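Local coordinates for arylmalonate decarboxylase (Bordetella bronchiseptica, PDB 3IXL), which catalyses the decarboxylation of 2-aryl-2-methylmalonates to 2-arylpropionates, releasing carbon dioxide and taking up a proton, at residues Met73-Ser78 / Thr102-Ala107; Leu185-Gly190 / Val209-Ala214; Ser54-Ala59 / Thr90-Glu95; Leu77-Gly82 / Glu132-Phe137; Pro7-Ile12 / Asp218-Ala223. The protein carries 2 engineered substitutions. One frame throughout, in Å; residues are numbered along the deposited sequence.

Contact 1: Met73-Ser78 / Thr102-Ala107. Engineered in segment 73-78: Cys74 (natural residue Gly). With PAC (2-phenylacetic acid), chain C.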
# COMPACT_ATOMS: atom_id res chain seq x y z
N MET A 73 -0.20 -7.22 -1.47
CA MET A 73 -0.26 -5.86 -2.00
C MET A 73 -1.68 -5.30 -2.04
O MET A 73 -2.20 -4.92 -3.10
CB MET A 73 0.42 -5.81 -3.37
CG MET A 73 1.93 -6.00 -3.28
SD MET A 73 2.82 -4.58 -2.62
CE MET A 73 2.74 -3.51 -4.06
N CYS A 74 -2.30 -5.25 -0.87
CA CYS A 74 -3.60 -4.61 -0.68
C CYS A 74 -3.65 -4.06 0.73
O CYS A 74 -3.44 -4.78 1.70
CB CYS A 74 -4.76 -5.58 -0.90
SG CYS A 74 -6.38 -4.78 -0.69
N THR A 75 -3.90 -2.76 0.84
CA THR A 75 -3.91 -2.08 2.13
C THR A 75 -5.13 -2.53 2.91
O THR A 75 -5.02 -3.03 4.04
CB THR A 75 -3.93 -0.53 1.97
OG1 THR A 75 -3.34 -0.15 0.71
CG2 THR A 75 -3.19 0.14 3.12
N SER A 76 -6.31 -2.38 2.31
CA SER A 76 -7.54 -2.62 3.03
C SER A 76 -7.78 -4.10 3.38
O SER A 76 -8.31 -4.40 4.44
CB SER A 76 -8.74 -1.97 2.34
OG SER A 76 -8.87 -2.41 1.00
N LEU A 77 -7.35 -5.00 2.50
CA LEU A 77 -7.45 -6.43 2.81
C LEU A 77 -6.65 -6.76 4.06
O LEU A 77 -7.00 -7.68 4.81
CB LEU A 77 -6.93 -7.24 1.62
CG LEU A 77 -7.24 -8.70 1.36
CD1 LEU A 77 -8.69 -9.04 1.61
CD2 LEU A 77 -6.93 -8.89 -0.10
N SER A 78 -5.57 -6.00 4.28
CA SER A 78 -4.70 -6.23 5.43
C SER A 78 -5.02 -5.40 6.69
O SER A 78 -4.63 -5.81 7.78
CB SER A 78 -3.22 -6.15 5.05
OG SER A 78 -2.87 -4.92 4.42
N THR A 102 5.26 -9.75 4.11
CA THR A 102 4.79 -8.45 4.54
C THR A 102 3.44 -8.14 3.90
O THR A 102 2.91 -8.95 3.13
CB THR A 102 5.84 -7.36 4.24
OG1 THR A 102 5.45 -6.14 4.89
CG2 THR A 102 6.04 -7.16 2.73
N THR A 103 2.87 -6.99 4.25
CA THR A 103 1.59 -6.55 3.69
C THR A 103 1.68 -5.06 3.38
O THR A 103 2.53 -4.35 3.92
CB THR A 103 0.41 -6.71 4.66
OG1 THR A 103 0.51 -5.73 5.71
CG2 THR A 103 0.31 -8.13 5.25
N MET A 104 0.78 -4.60 2.51
CA MET A 104 0.73 -3.19 2.16
C MET A 104 0.38 -2.31 3.37
O MET A 104 0.80 -1.15 3.42
CB MET A 104 -0.24 -2.98 1.00
CG MET A 104 -0.30 -1.57 0.43
SD MET A 104 -1.23 -1.59 -1.12
CE MET A 104 0.03 -2.14 -2.25
N SER A 105 -0.36 -2.84 4.34
CA SER A 105 -0.59 -2.07 5.57
C SER A 105 0.69 -1.90 6.39
O SER A 105 0.96 -0.81 6.90
CB SER A 105 -1.68 -2.70 6.42
OG SER A 105 -2.95 -2.45 5.86
N THR A 106 1.47 -2.97 6.53
CA THR A 106 2.77 -2.85 7.18
C THR A 106 3.67 -1.88 6.41
O THR A 106 4.39 -1.08 7.00
CB THR A 106 3.42 -4.22 7.29
OG1 THR A 106 2.68 -4.98 8.23
CG2 THR A 106 4.89 -4.13 7.71
N ALA A 107 3.59 -1.95 5.08
CA ALA A 107 4.38 -1.04 4.24
C ALA A 107 4.08 0.42 4.54
O ALA A 107 5.00 1.23 4.66
CB ALA A 107 4.12 -1.33 2.76
C1 PAC C . -6.28 -1.25 -1.20
C2 PAC C . -7.16 -1.78 -2.32
C1' PAC C . -6.57 -2.16 -3.66
C2' PAC C . -7.42 -2.05 -4.76
C3' PAC C . -6.99 -2.39 -6.04
C4' PAC C . -5.69 -2.84 -6.23
C5' PAC C . -4.82 -2.95 -5.13
C6' PAC C . -5.25 -2.62 -3.84
O1 PAC C . -5.04 -1.05 -1.34
O2 PAC C . -6.89 -1.01 -0.12
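Met104 reaches from the first turn of its helix into the bend formed by Met73, Cys74 and Thr75. Its CB rests on the backbone of Cys74, 3.6 Å from the carbonyl C. With CG anti to the backbone N (chi1 -175°), the chain runs out alongside Thr75, where CG and then SD flank the hydroxyl; SD lies 3.1 Å from Thr75 OG1. A bend at chi3 then brings CE against Met73 CE, 3.5 Å away, where the two thioether chains cross at about a right angle. An unbranched, polarisable methionine suits this narrow course. Farther along, Ser78 OG accepts from Ser105 OG at 2.9 Å and more obliquely from Ser105 N. Thr103 precedes its helix as N-cap, accepting from Thr106 N, and its hydroxyl also bonds Asn86.

The bound phenylacetate meets the start of helix 75-79. Thr75 N and Thr75 OG1 both donate to ligand O1, with OG1 2.8 Å from O1. Ligand O2 accepts from the backbone N of Ser76 and from its hydroxyl, Ser76 OG lying 2.7 Å from PAC O2. Engineered Cys74 caps this helix, its SG accepting from Leu77 N, and the same sulfur stands 3.5 Å from ligand C2. Four donors, two of them backbone amides at a helix N-terminus, imply a site that would favour an anionic carboxylate, with Tyr126 and Gly189 adding further bonds to the ligand.

Contact 2: Leu185-Gly190 / Val209-Ala214. Engineered in segment 185-190: Ser188 (natural residue Cys). With PAC (2-phenylacetic acid), chain C.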
# COMPACT_ATOMS: atom_id res chain seq x y z
N LEU A 185 -1.28 10.22 4.17
CA LEU A 185 -1.40 8.86 3.65
C LEU A 185 -2.39 8.87 2.49
O LEU A 185 -3.55 9.21 2.67
CB LEU A 185 -1.86 7.88 4.73
CG LEU A 185 -2.16 6.46 4.26
CD1 LEU A 185 -0.92 5.79 3.68
CD2 LEU A 185 -2.72 5.63 5.42
N LEU A 186 -1.90 8.53 1.30
CA LEU A 186 -2.73 8.37 0.12
C LEU A 186 -2.98 6.87 -0.02
O LEU A 186 -2.11 6.09 -0.43
CB LEU A 186 -2.02 8.96 -1.10
CG LEU A 186 -2.66 8.87 -2.48
CD1 LEU A 186 -4.11 9.39 -2.51
CD2 LEU A 186 -1.79 9.68 -3.44
N SER A 187 -4.19 6.45 0.36
CA SER A 187 -4.46 5.03 0.55
C SER A 187 -5.30 4.42 -0.56
O SER A 187 -6.37 4.94 -0.92
CB SER A 187 -5.09 4.76 1.92
OG SER A 187 -5.02 3.37 2.23
N SER A 188 -4.77 3.31 -1.07
CA SER A 188 -5.33 2.35 -2.03
C SER A 188 -4.28 2.06 -3.07
O SER A 188 -3.84 2.94 -3.81
CB SER A 188 -6.61 2.78 -2.73
OG SER A 188 -7.02 1.70 -3.57
N GLY A 189 -3.92 0.78 -3.13
CA GLY A 189 -2.96 0.28 -4.10
C GLY A 189 -3.54 0.19 -5.49
O GLY A 189 -2.86 -0.24 -6.41
N GLY A 190 -4.80 0.60 -5.65
CA GLY A 190 -5.44 0.59 -6.97
C GLY A 190 -5.26 1.90 -7.71
O GLY A 190 -5.56 1.99 -8.89
N VAL A 209 2.90 9.29 1.89
CA VAL A 209 3.09 7.85 1.77
C VAL A 209 1.89 7.32 1.00
O VAL A 209 0.75 7.53 1.41
CB VAL A 209 3.22 7.16 3.15
CG1 VAL A 209 3.26 5.63 3.00
CG2 VAL A 209 4.49 7.63 3.85
N SER A 210 2.15 6.66 -0.12
CA SER A 210 1.10 6.16 -1.00
C SER A 210 1.14 4.64 -1.00
O SER A 210 2.22 4.06 -1.07
CB SER A 210 1.30 6.72 -2.41
OG SER A 210 0.30 6.23 -3.28
N SER A 211 -0.03 4.01 -0.94
CA SER A 211 -0.13 2.54 -0.81
C SER A 211 0.75 1.72 -1.77
O SER A 211 1.57 0.91 -1.33
CB SER A 211 -1.58 2.08 -0.98
OG SER A 211 -2.37 2.42 0.13
N SER A 212 0.55 1.89 -3.08
CA SER A 212 1.26 1.04 -4.04
C SER A 212 2.77 1.27 -3.98
O SER A 212 3.54 0.33 -3.79
CB SER A 212 0.69 1.20 -5.44
OG SER A 212 1.27 0.26 -6.32
N PRO A 213 3.22 2.53 -4.14
CA PRO A 213 4.66 2.77 -4.05
C PRO A 213 5.26 2.32 -2.71
O PRO A 213 6.34 1.71 -2.70
CB PRO A 213 4.77 4.29 -4.24
CG PRO A 213 3.54 4.62 -5.06
CD PRO A 213 2.48 3.76 -4.46
N ALA A 214 4.58 2.56 -1.59
CA ALA A 214 5.09 2.09 -0.30
C ALA A 214 5.18 0.57 -0.27
O ALA A 214 6.14 0.02 0.28
CB ALA A 214 4.21 2.59 0.85
C1 PAC C . -6.28 -1.25 -1.20
C2 PAC C . -7.16 -1.78 -2.32
C1' PAC C . -6.57 -2.16 -3.66
C2' PAC C . -7.42 -2.05 -4.76
C3' PAC C . -6.99 -2.39 -6.04
C4' PAC C . -5.69 -2.84 -6.23
C5' PAC C . -4.82 -2.95 -5.13
C6' PAC C . -5.25 -2.62 -3.84
O1 PAC C . -5.04 -1.05 -1.34
O2 PAC C . -6.89 -1.01 -0.12
O HOH W 1 -1.17 3.86 -4.11
O HOH W 2 -0.67 -1.74 -5.84
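The touching parts, 185-189 and 209-212, run within 4° of each other; strands 185-187 and 209-210 pair in parallel, Leu185 with Val209 and Leu186 with Ser210. Leu186 uses both its polar backbone atoms: its N donates to Val209 O at 2.8 Å, and its O accepts from Ser211 N at 3.0 Å. Leu185 and Val209 share one face of the sheet, Leu185 CD1 coming within 4.2 Å of Val209 CG1, and helix 104-114 packs on both. Leu186 and Ser210 turn to the other face, where Thr193 bonds the Ser210 hydroxyl.

Where the strands end, side chains take over the pairing. Ser211 OG lies beside its own backbone N (chi1 -72°), which lets it reach across and accept a nearly straight bond, 2.8 Å long, from Ser188 N. It also bonds Thr75. A small hydroxyl fits here, since Ser211 CB is already packed against the Ser188 backbone. One water ties Ser188 O to Ser210 OG and Ser212 N; another joins Gly189 O to Ser212 OG. Engineered Ser188 forms an ST turn, its OG accepting from Gly190 N.

Gly189 N donates straight to ligand O1 (2.8 Å, 179°). Lacking a side chain, Gly190 lets the phenyl ring approach closely, with CA 3.5 Å from ligand C3'. Strands 183-187 and 208-210, linked through helix 196-204, form a beta-alpha-beta crossover; the loop after strand 183-187 supplies Ser188, Gly189 and Gly190 to the ligand pocket, at the C-terminal strand ends, the usual place for a site in a parallel alpha/beta fold.

Contact 3: Ser54-Ala59 / Thr90-Glu95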
# COMPACT_ATOMS: atom_id res chain seq x y z
N SER A 54 -7.78 -17.15 0.89
CA SER A 54 -6.89 -17.68 -0.14
C SER A 54 -5.49 -17.09 -0.12
O SER A 54 -4.62 -17.55 -0.84
CB SER A 54 -7.51 -17.49 -1.53
OG SER A 54 -7.54 -16.11 -1.90
N VAL A 55 -5.28 -16.06 0.70
CA VAL A 55 -4.00 -15.38 0.74
C VAL A 55 -2.84 -16.34 1.00
O VAL A 55 -1.83 -16.31 0.29
CB VAL A 55 -4.01 -14.21 1.75
CG1 VAL A 55 -2.58 -13.69 2.01
CG2 VAL A 55 -4.90 -13.09 1.22
N VAL A 56 -2.99 -17.22 1.98
CA VAL A 56 -1.92 -18.16 2.31
C VAL A 56 -1.55 -19.08 1.12
O VAL A 56 -0.38 -19.33 0.86
CB VAL A 56 -2.28 -18.99 3.57
CG1 VAL A 56 -1.37 -20.19 3.73
CG2 VAL A 56 -2.19 -18.09 4.80
N ASP A 57 -2.56 -19.53 0.38
CA ASP A 57 -2.32 -20.38 -0.78
C ASP A 57 -1.58 -19.64 -1.88
O ASP A 57 -0.72 -20.21 -2.55
CB ASP A 57 -3.62 -20.97 -1.31
CG ASP A 57 -4.27 -21.94 -0.32
OD1 ASP A 57 -3.55 -22.72 0.34
OD2 ASP A 57 -5.51 -21.90 -0.19
N HIS A 58 -1.90 -18.35 -2.06
CA HIS A 58 -1.19 -17.54 -3.04
C HIS A 58 0.26 -17.30 -2.61
O HIS A 58 1.17 -17.32 -3.44
CB HIS A 58 -1.91 -16.21 -3.29
CG HIS A 58 -3.11 -16.35 -4.16
ND1 HIS A 58 -3.04 -16.33 -5.54
CD2 HIS A 58 -4.42 -16.54 -3.86
CE1 HIS A 58 -4.25 -16.49 -6.04
NE2 HIS A 58 -5.10 -16.62 -5.05
N ALA A 59 0.48 -17.11 -1.31
CA ALA A 59 1.84 -17.01 -0.77
C ALA A 59 2.67 -18.27 -1.10
O ALA A 59 3.82 -18.17 -1.53
CB ALA A 59 1.81 -16.74 0.73
N THR A 90 0.35 -12.01 8.46
CA THR A 90 1.76 -12.02 8.07
C THR A 90 2.46 -13.28 8.59
O THR A 90 3.19 -13.93 7.85
CB THR A 90 2.49 -10.77 8.58
OG1 THR A 90 1.80 -9.60 8.09
CG2 THR A 90 3.93 -10.75 8.08
N VAL A 91 2.21 -13.61 9.85
CA VAL A 91 2.81 -14.79 10.47
C VAL A 91 2.35 -16.06 9.77
O VAL A 91 3.16 -16.96 9.54
CB VAL A 91 2.52 -14.85 11.99
CG1 VAL A 91 2.87 -16.23 12.57
CG2 VAL A 91 3.28 -13.76 12.71
N ALA A 92 1.06 -16.14 9.44
CA ALA A 92 0.52 -17.30 8.72
C ALA A 92 1.18 -17.47 7.36
O ALA A 92 1.51 -18.59 6.96
CB ALA A 92 -0.99 -17.21 8.59
N MET A 93 1.36 -16.36 6.64
CA MET A 93 2.07 -16.39 5.36
C MET A 93 3.49 -16.89 5.53
O MET A 93 3.97 -17.72 4.76
CB MET A 93 2.08 -15.00 4.72
CG MET A 93 0.71 -14.49 4.29
SD MET A 93 0.69 -12.71 3.97
CE MET A 93 1.72 -12.63 2.52
N ARG A 94 4.18 -16.39 6.55
CA ARG A 94 5.56 -16.79 6.80
C ARG A 94 5.66 -18.28 7.15
O ARG A 94 6.53 -18.98 6.64
CB ARG A 94 6.19 -15.92 7.89
CG ARG A 94 7.65 -16.25 8.10
CD ARG A 94 8.53 -15.02 8.18
NE ARG A 94 8.61 -14.44 9.52
CZ ARG A 94 9.72 -14.34 10.25
NH1 ARG A 94 10.89 -14.78 9.80
NH2 ARG A 94 9.65 -13.80 11.45
N GLU A 95 4.75 -18.76 7.99
CA GLU A 95 4.78 -20.17 8.39
C GLU A 95 4.44 -21.10 7.22
O GLU A 95 4.90 -22.24 7.17
CB GLU A 95 3.88 -20.43 9.61
CG GLU A 95 4.43 -19.79 10.89
CD GLU A 95 3.65 -20.15 12.17
OE1 GLU A 95 2.90 -21.14 12.16
OE2 GLU A 95 3.83 -19.44 13.19
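Val55, Val56 and Ala59 meet Ala92 and Met93 with no flat group between them; the ring of His58 takes no part, having Ser54 C in plane at its edge and a hydrogen bond between ND1 and Ser36. What remains is aliphatic packing between two helices; the axes of the short helical segments 55-59 and 90-95 approach to 9.1 Å and cross at -38°. The backbones come nearest at Val56 and Met93, their CA atoms 5.3 Å apart.

Met93 carries most of the contact. Its CG lies beside its own backbone N, anti to the carbonyl carbon (chi1 -67°), and from there the chain passes obliquely across Val55. Val55 CG1 touches it at the sulfur, 3.9 Å from Met93 SD. Ala59, one turn after Val55, places its CB 4.4 Å from Met93 CG, so a single flexible chain bears on both residues. Nearer the surface, Val56 CG2 meets Ala92 CB at 4.1 Å. Alanine suits these positions because its methyl fills the interface while the helices stay close.

Beneath the pair lies strand 8-13, whose Ile12 touches Val55, Ala59 and Met93 alike. The helices therefore sit together on one side of that sheet. With no hydrogen bond or charge pair crossing between the segments, the contact rests on dispersion and on the burial of methyl and thioether surface.

Contact 4: Leu77-Gly82 / Glu132-Phe137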
# COMPACT_ATOMS: atom_id res chain seq x y z
N LEU A 77 -7.35 -5.00 2.50
CA LEU A 77 -7.45 -6.43 2.81
C LEU A 77 -6.65 -6.76 4.06
O LEU A 77 -7.00 -7.68 4.81
CB LEU A 77 -6.93 -7.24 1.62
CG LEU A 77 -7.24 -8.70 1.36
CD1 LEU A 77 -8.69 -9.04 1.61
CD2 LEU A 77 -6.93 -8.89 -0.10
N SER A 78 -5.57 -6.00 4.28
CA SER A 78 -4.70 -6.23 5.43
C SER A 78 -5.02 -5.40 6.69
O SER A 78 -4.63 -5.81 7.78
CB SER A 78 -3.22 -6.15 5.05
OG SER A 78 -2.87 -4.92 4.42
N PHE A 79 -5.77 -4.30 6.55
CA PHE A 79 -6.15 -3.51 7.74
C PHE A 79 -7.60 -3.64 8.21
O PHE A 79 -7.92 -3.17 9.31
CB PHE A 79 -5.72 -2.01 7.64
CG PHE A 79 -6.52 -1.16 6.66
CD1 PHE A 79 -7.90 -0.94 6.83
CD2 PHE A 79 -5.88 -0.53 5.61
CE1 PHE A 79 -8.62 -0.16 5.93
CE2 PHE A 79 -6.57 0.28 4.71
CZ PHE A 79 -7.95 0.46 4.87
N TYR A 80 -8.48 -4.25 7.40
CA TYR A 80 -9.92 -4.14 7.69
C TYR A 80 -10.38 -4.80 8.98
O TYR A 80 -11.47 -4.51 9.47
CB TYR A 80 -10.80 -4.59 6.53
CG TYR A 80 -11.03 -6.08 6.33
CD1 TYR A 80 -10.01 -6.92 5.89
CD2 TYR A 80 -12.30 -6.63 6.50
CE1 TYR A 80 -10.24 -8.28 5.66
CE2 TYR A 80 -12.55 -7.98 6.26
CZ TYR A 80 -11.51 -8.80 5.85
OH TYR A 80 -11.74 -10.14 5.59
N ARG A 81 -9.55 -5.70 9.52
CA ARG A 81 -9.88 -6.41 10.74
C ARG A 81 -9.07 -5.91 11.92
O ARG A 81 -9.18 -6.45 13.03
CB ARG A 81 -9.67 -7.91 10.54
CG ARG A 81 -10.76 -8.55 9.69
CD ARG A 81 -10.46 -10.01 9.41
NE ARG A 81 -11.60 -10.71 8.84
CZ ARG A 81 -11.55 -11.90 8.27
NH1 ARG A 81 -10.39 -12.56 8.18
NH2 ARG A 81 -12.65 -12.45 7.78
N GLY A 82 -8.25 -4.89 11.71
CA GLY A 82 -7.44 -4.32 12.78
C GLY A 82 -5.99 -4.76 12.73
O GLY A 82 -5.61 -5.60 11.89
N GLU A 132 -13.10 4.31 8.14
CA GLU A 132 -13.16 4.18 9.59
C GLU A 132 -12.22 3.09 10.07
O GLU A 132 -11.52 3.26 11.07
CB GLU A 132 -14.59 3.86 10.05
CG GLU A 132 -15.55 5.03 9.91
CD GLU A 132 -16.97 4.70 10.38
OE1 GLU A 132 -17.84 5.59 10.29
OE2 GLU A 132 -17.22 3.56 10.84
N ARG A 133 -12.17 1.97 9.34
CA ARG A 133 -11.28 0.87 9.69
C ARG A 133 -9.81 1.27 9.53
O ARG A 133 -8.97 0.88 10.35
CB ARG A 133 -11.61 -0.37 8.85
CG ARG A 133 -12.97 -0.98 9.19
CD ARG A 133 -13.42 -1.95 8.11
NE ARG A 133 -14.81 -2.39 8.25
CZ ARG A 133 -15.20 -3.63 8.55
NH1 ARG A 133 -14.31 -4.59 8.77
NH2 ARG A 133 -16.49 -3.89 8.62
N LEU A 134 -9.51 2.06 8.50
CA LEU A 134 -8.17 2.58 8.33
C LEU A 134 -7.78 3.46 9.52
O LEU A 134 -6.71 3.26 10.11
CB LEU A 134 -8.06 3.37 7.02
CG LEU A 134 -6.74 4.11 6.76
CD1 LEU A 134 -5.56 3.17 6.77
CD2 LEU A 134 -6.79 4.89 5.45
N ALA A 135 -8.65 4.40 9.89
CA ALA A 135 -8.37 5.26 11.04
C ALA A 135 -8.16 4.47 12.33
O ALA A 135 -7.24 4.78 13.11
CB ALA A 135 -9.46 6.31 11.22
N ALA A 136 -8.98 3.44 12.55
CA ALA A 136 -8.85 2.60 13.74
C ALA A 136 -7.53 1.83 13.75
O ALA A 136 -6.87 1.73 14.80
CB ALA A 136 -10.03 1.65 13.86
N PHE A 137 -7.15 1.29 12.59
CA PHE A 137 -5.88 0.59 12.43
C PHE A 137 -4.71 1.51 12.76
O PHE A 137 -3.82 1.14 13.54
CB PHE A 137 -5.77 0.05 10.99
CG PHE A 137 -4.42 -0.52 10.66
CD1 PHE A 137 -4.07 -1.82 11.03
CD2 PHE A 137 -3.50 0.23 9.94
CE1 PHE A 137 -2.82 -2.35 10.71
CE2 PHE A 137 -2.24 -0.29 9.62
CZ PHE A 137 -1.91 -1.58 10.01
O HOH W 3 -9.12 -1.66 11.38
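Leaving helix 75-79 through a type I turn from Phe79 to Gly82, segment 77-82 passes beside helix 128-140, nearest at Tyr80 with Arg133 and at Gly82 with Phe137. Phe79 is the centre of the contact. Its CG sits between its backbone N and carbonyl carbon (chi1 73°), which turns the ring toward the helix, and Leu134 CB lies over one face, 4.0 Å from the ring centroid. Phe79 CB in turn sits over one face of the Phe137 ring, 3.8 Å from its centroid. These are two CH-pi contacts in a row, and Gly82 C lies at the edge of the Phe137 ring, near its plane. A flat aromatic ring suits each place, since it offers a broad face to an aliphatic CH group. Gly82 ends the turn at a positive phi (102°), a conformation most readily adopted by glycine.

Arg133 extends from CG to NE along Tyr80, and its NH1 donates to Tyr80 O at 2.9 Å, the oxygen lying close to the guanidinium plane. The same NH1 stands at the edge of the Tyr80 ring, 3.7 Å from CD2, rather than over its face. NE forms a salt bridge with Asp129, while Tyr80 OH bonds Asp49. A water donates to both Phe79 O and Arg133 O, joining the two backbones.

Around this core, Phe137 also touches Ser105 and Leu109 of helix 104-114 and Ala83 and Asn86 of helix 83-97, while Arg133 packs on Pro45 of helix 45-51.

Contact 5: Pro7-Ile12 / Asp218-Ala223; sequences PTIGMI and DAVRLA
Asp218 OD2 is gripped by Arg221 through two nitrogens, NE at 3.0 Å and NH1 at 2.8 Å, both meeting it from the same face of the carboxylate, about 40° out of its plane. This salt bridge lies within the helix, between residues that do not touch strand 8-12. Asn110 also bonds this oxygen, and Thr102 takes OD1, so the buried acid has a partner at each oxygen; the arginine would be expected to favour the charged form of Asp218.

The side of the helix turned to strand 8-12 is apolar. Ile9 leads, with both branches in use: CG2, anti to its backbone N, rests 3.7 Å from Ala219 CB, while CD1 reaches 3.8 Å to Val220 CG2 and also touches Ala223 CB at 4.1 Å. Met11 stretches out beyond CG until its CE comes 4.1 Å from Ala219 CB. Ala219 and Ala223, one turn apart, are small enough to let the branched Ile9 lie close against the helix.

The axes of strand segment 8-12 and helix segment 218-222 run at 137° to each other and approach to 9.3 Å. Helix 211-222 follows strand 208-210 of one parallel sheet, yet here it packs on a strand of the other, a helix layered on a sheet as in alpha/beta folds.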
# COMPACT_ATOMS: atom_id res chain seq x y z
N PRO A 7 17.19 -11.85 -6.51
CA PRO A 7 15.97 -12.23 -5.79
C PRO A 7 14.70 -11.74 -6.49
O PRO A 7 14.59 -10.57 -6.86
CB PRO A 7 16.14 -11.56 -4.41
CG PRO A 7 17.11 -10.47 -4.63
CD PRO A 7 18.04 -10.95 -5.70
N THR A 8 13.77 -12.66 -6.67
CA THR A 8 12.45 -12.35 -7.19
C THR A 8 11.58 -11.87 -6.03
O THR A 8 11.65 -12.42 -4.93
CB THR A 8 11.84 -13.59 -7.85
OG1 THR A 8 12.68 -13.99 -8.94
CG2 THR A 8 10.48 -13.30 -8.38
N ILE A 9 10.79 -10.83 -6.25
CA ILE A 9 9.86 -10.36 -5.23
C ILE A 9 8.45 -10.76 -5.64
O ILE A 9 8.01 -10.43 -6.75
CB ILE A 9 9.98 -8.84 -5.02
CG1 ILE A 9 11.34 -8.52 -4.38
CG2 ILE A 9 8.82 -8.31 -4.16
CD1 ILE A 9 11.71 -7.06 -4.38
N GLY A 10 7.76 -11.49 -4.77
CA GLY A 10 6.43 -11.98 -5.06
C GLY A 10 5.35 -11.09 -4.47
O GLY A 10 5.49 -10.62 -3.33
N MET A 11 4.27 -10.90 -5.23
CA MET A 11 3.17 -10.01 -4.81
C MET A 11 1.82 -10.66 -4.99
O MET A 11 1.51 -11.16 -6.06
CB MET A 11 3.25 -8.70 -5.60
CG MET A 11 4.47 -7.90 -5.21
SD MET A 11 4.60 -6.32 -6.03
CE MET A 11 5.75 -5.50 -4.91
N ILE A 12 1.02 -10.66 -3.93
CA ILE A 12 -0.36 -11.11 -3.99
C ILE A 12 -1.22 -9.87 -4.24
O ILE A 12 -1.17 -8.92 -3.45
CB ILE A 12 -0.78 -11.81 -2.68
CG1 ILE A 12 0.15 -12.98 -2.35
CG2 ILE A 12 -2.23 -12.30 -2.79
CD1 ILE A 12 -0.03 -13.52 -0.94
N ASP A 218 8.64 -1.28 0.56
CA ASP A 218 8.68 -2.16 1.71
C ASP A 218 9.07 -3.58 1.32
O ASP A 218 9.81 -4.25 2.06
CB ASP A 218 7.30 -2.14 2.37
CG ASP A 218 7.17 -3.11 3.51
OD1 ASP A 218 6.41 -4.10 3.36
OD2 ASP A 218 7.78 -2.86 4.57
N ALA A 219 8.59 -4.05 0.17
CA ALA A 219 8.98 -5.37 -0.33
C ALA A 219 10.46 -5.41 -0.68
O ALA A 219 11.16 -6.38 -0.37
CB ALA A 219 8.14 -5.75 -1.54
N VAL A 220 10.95 -4.33 -1.30
CA VAL A 220 12.36 -4.23 -1.65
C VAL A 220 13.22 -4.14 -0.39
O VAL A 220 14.30 -4.74 -0.31
CB VAL A 220 12.62 -3.05 -2.61
CG1 VAL A 220 14.09 -2.81 -2.81
CG2 VAL A 220 11.94 -3.32 -3.95
N ARG A 221 12.71 -3.42 0.61
CA ARG A 221 13.33 -3.38 1.94
C ARG A 221 13.52 -4.80 2.49
O ARG A 221 14.61 -5.17 2.93
CB ARG A 221 12.45 -2.57 2.90
CG ARG A 221 12.91 -2.59 4.36
CD ARG A 221 11.84 -2.09 5.31
NE ARG A 221 10.64 -2.94 5.33
CZ ARG A 221 10.53 -4.09 6.00
NH1 ARG A 221 9.37 -4.76 5.96
NH2 ARG A 221 11.55 -4.58 6.71
N LEU A 222 12.45 -5.59 2.46
CA LEU A 222 12.45 -6.95 2.99
C LEU A 222 13.38 -7.88 2.24
O LEU A 222 13.89 -8.85 2.82
CB LEU A 222 11.04 -7.53 2.96
CG LEU A 222 10.30 -7.75 4.27
CD1 LEU A 222 9.23 -8.79 4.02
CD2 LEU A 222 11.24 -8.22 5.39
N ALA A 223 13.58 -7.60 0.96
CA ALA A 223 14.50 -8.37 0.12
C ALA A 223 15.97 -8.19 0.51
O ALA A 223 16.83 -8.97 0.10
CB ALA A 223 14.28 -8.03 -1.36

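How the contacts relate
Contact 5 joins the first strand to helix 211-222 late in the chain, and the other four contacts fall between its segments. Contacts 3 and 1 interleave in sequence, contact 4 starts from the helix 75-79 also used by contact 1, and contact 2 comes after all three. Strands 8-13 and 101-103 belong to one parallel sheet, strands 183-187 and 208-210 to the other. Contacts 1 and 2, with centres 10 Å apart, both touch the ligand and meet through Thr75 and Ser211, so the pocket lies between the two halves. Contact 4 also bridges them, whereas contact 3 lies about 22 Å from contact 2, centre to centre. Helix 211-222, shared by contacts 2 and 5, links the pocket to the first strand.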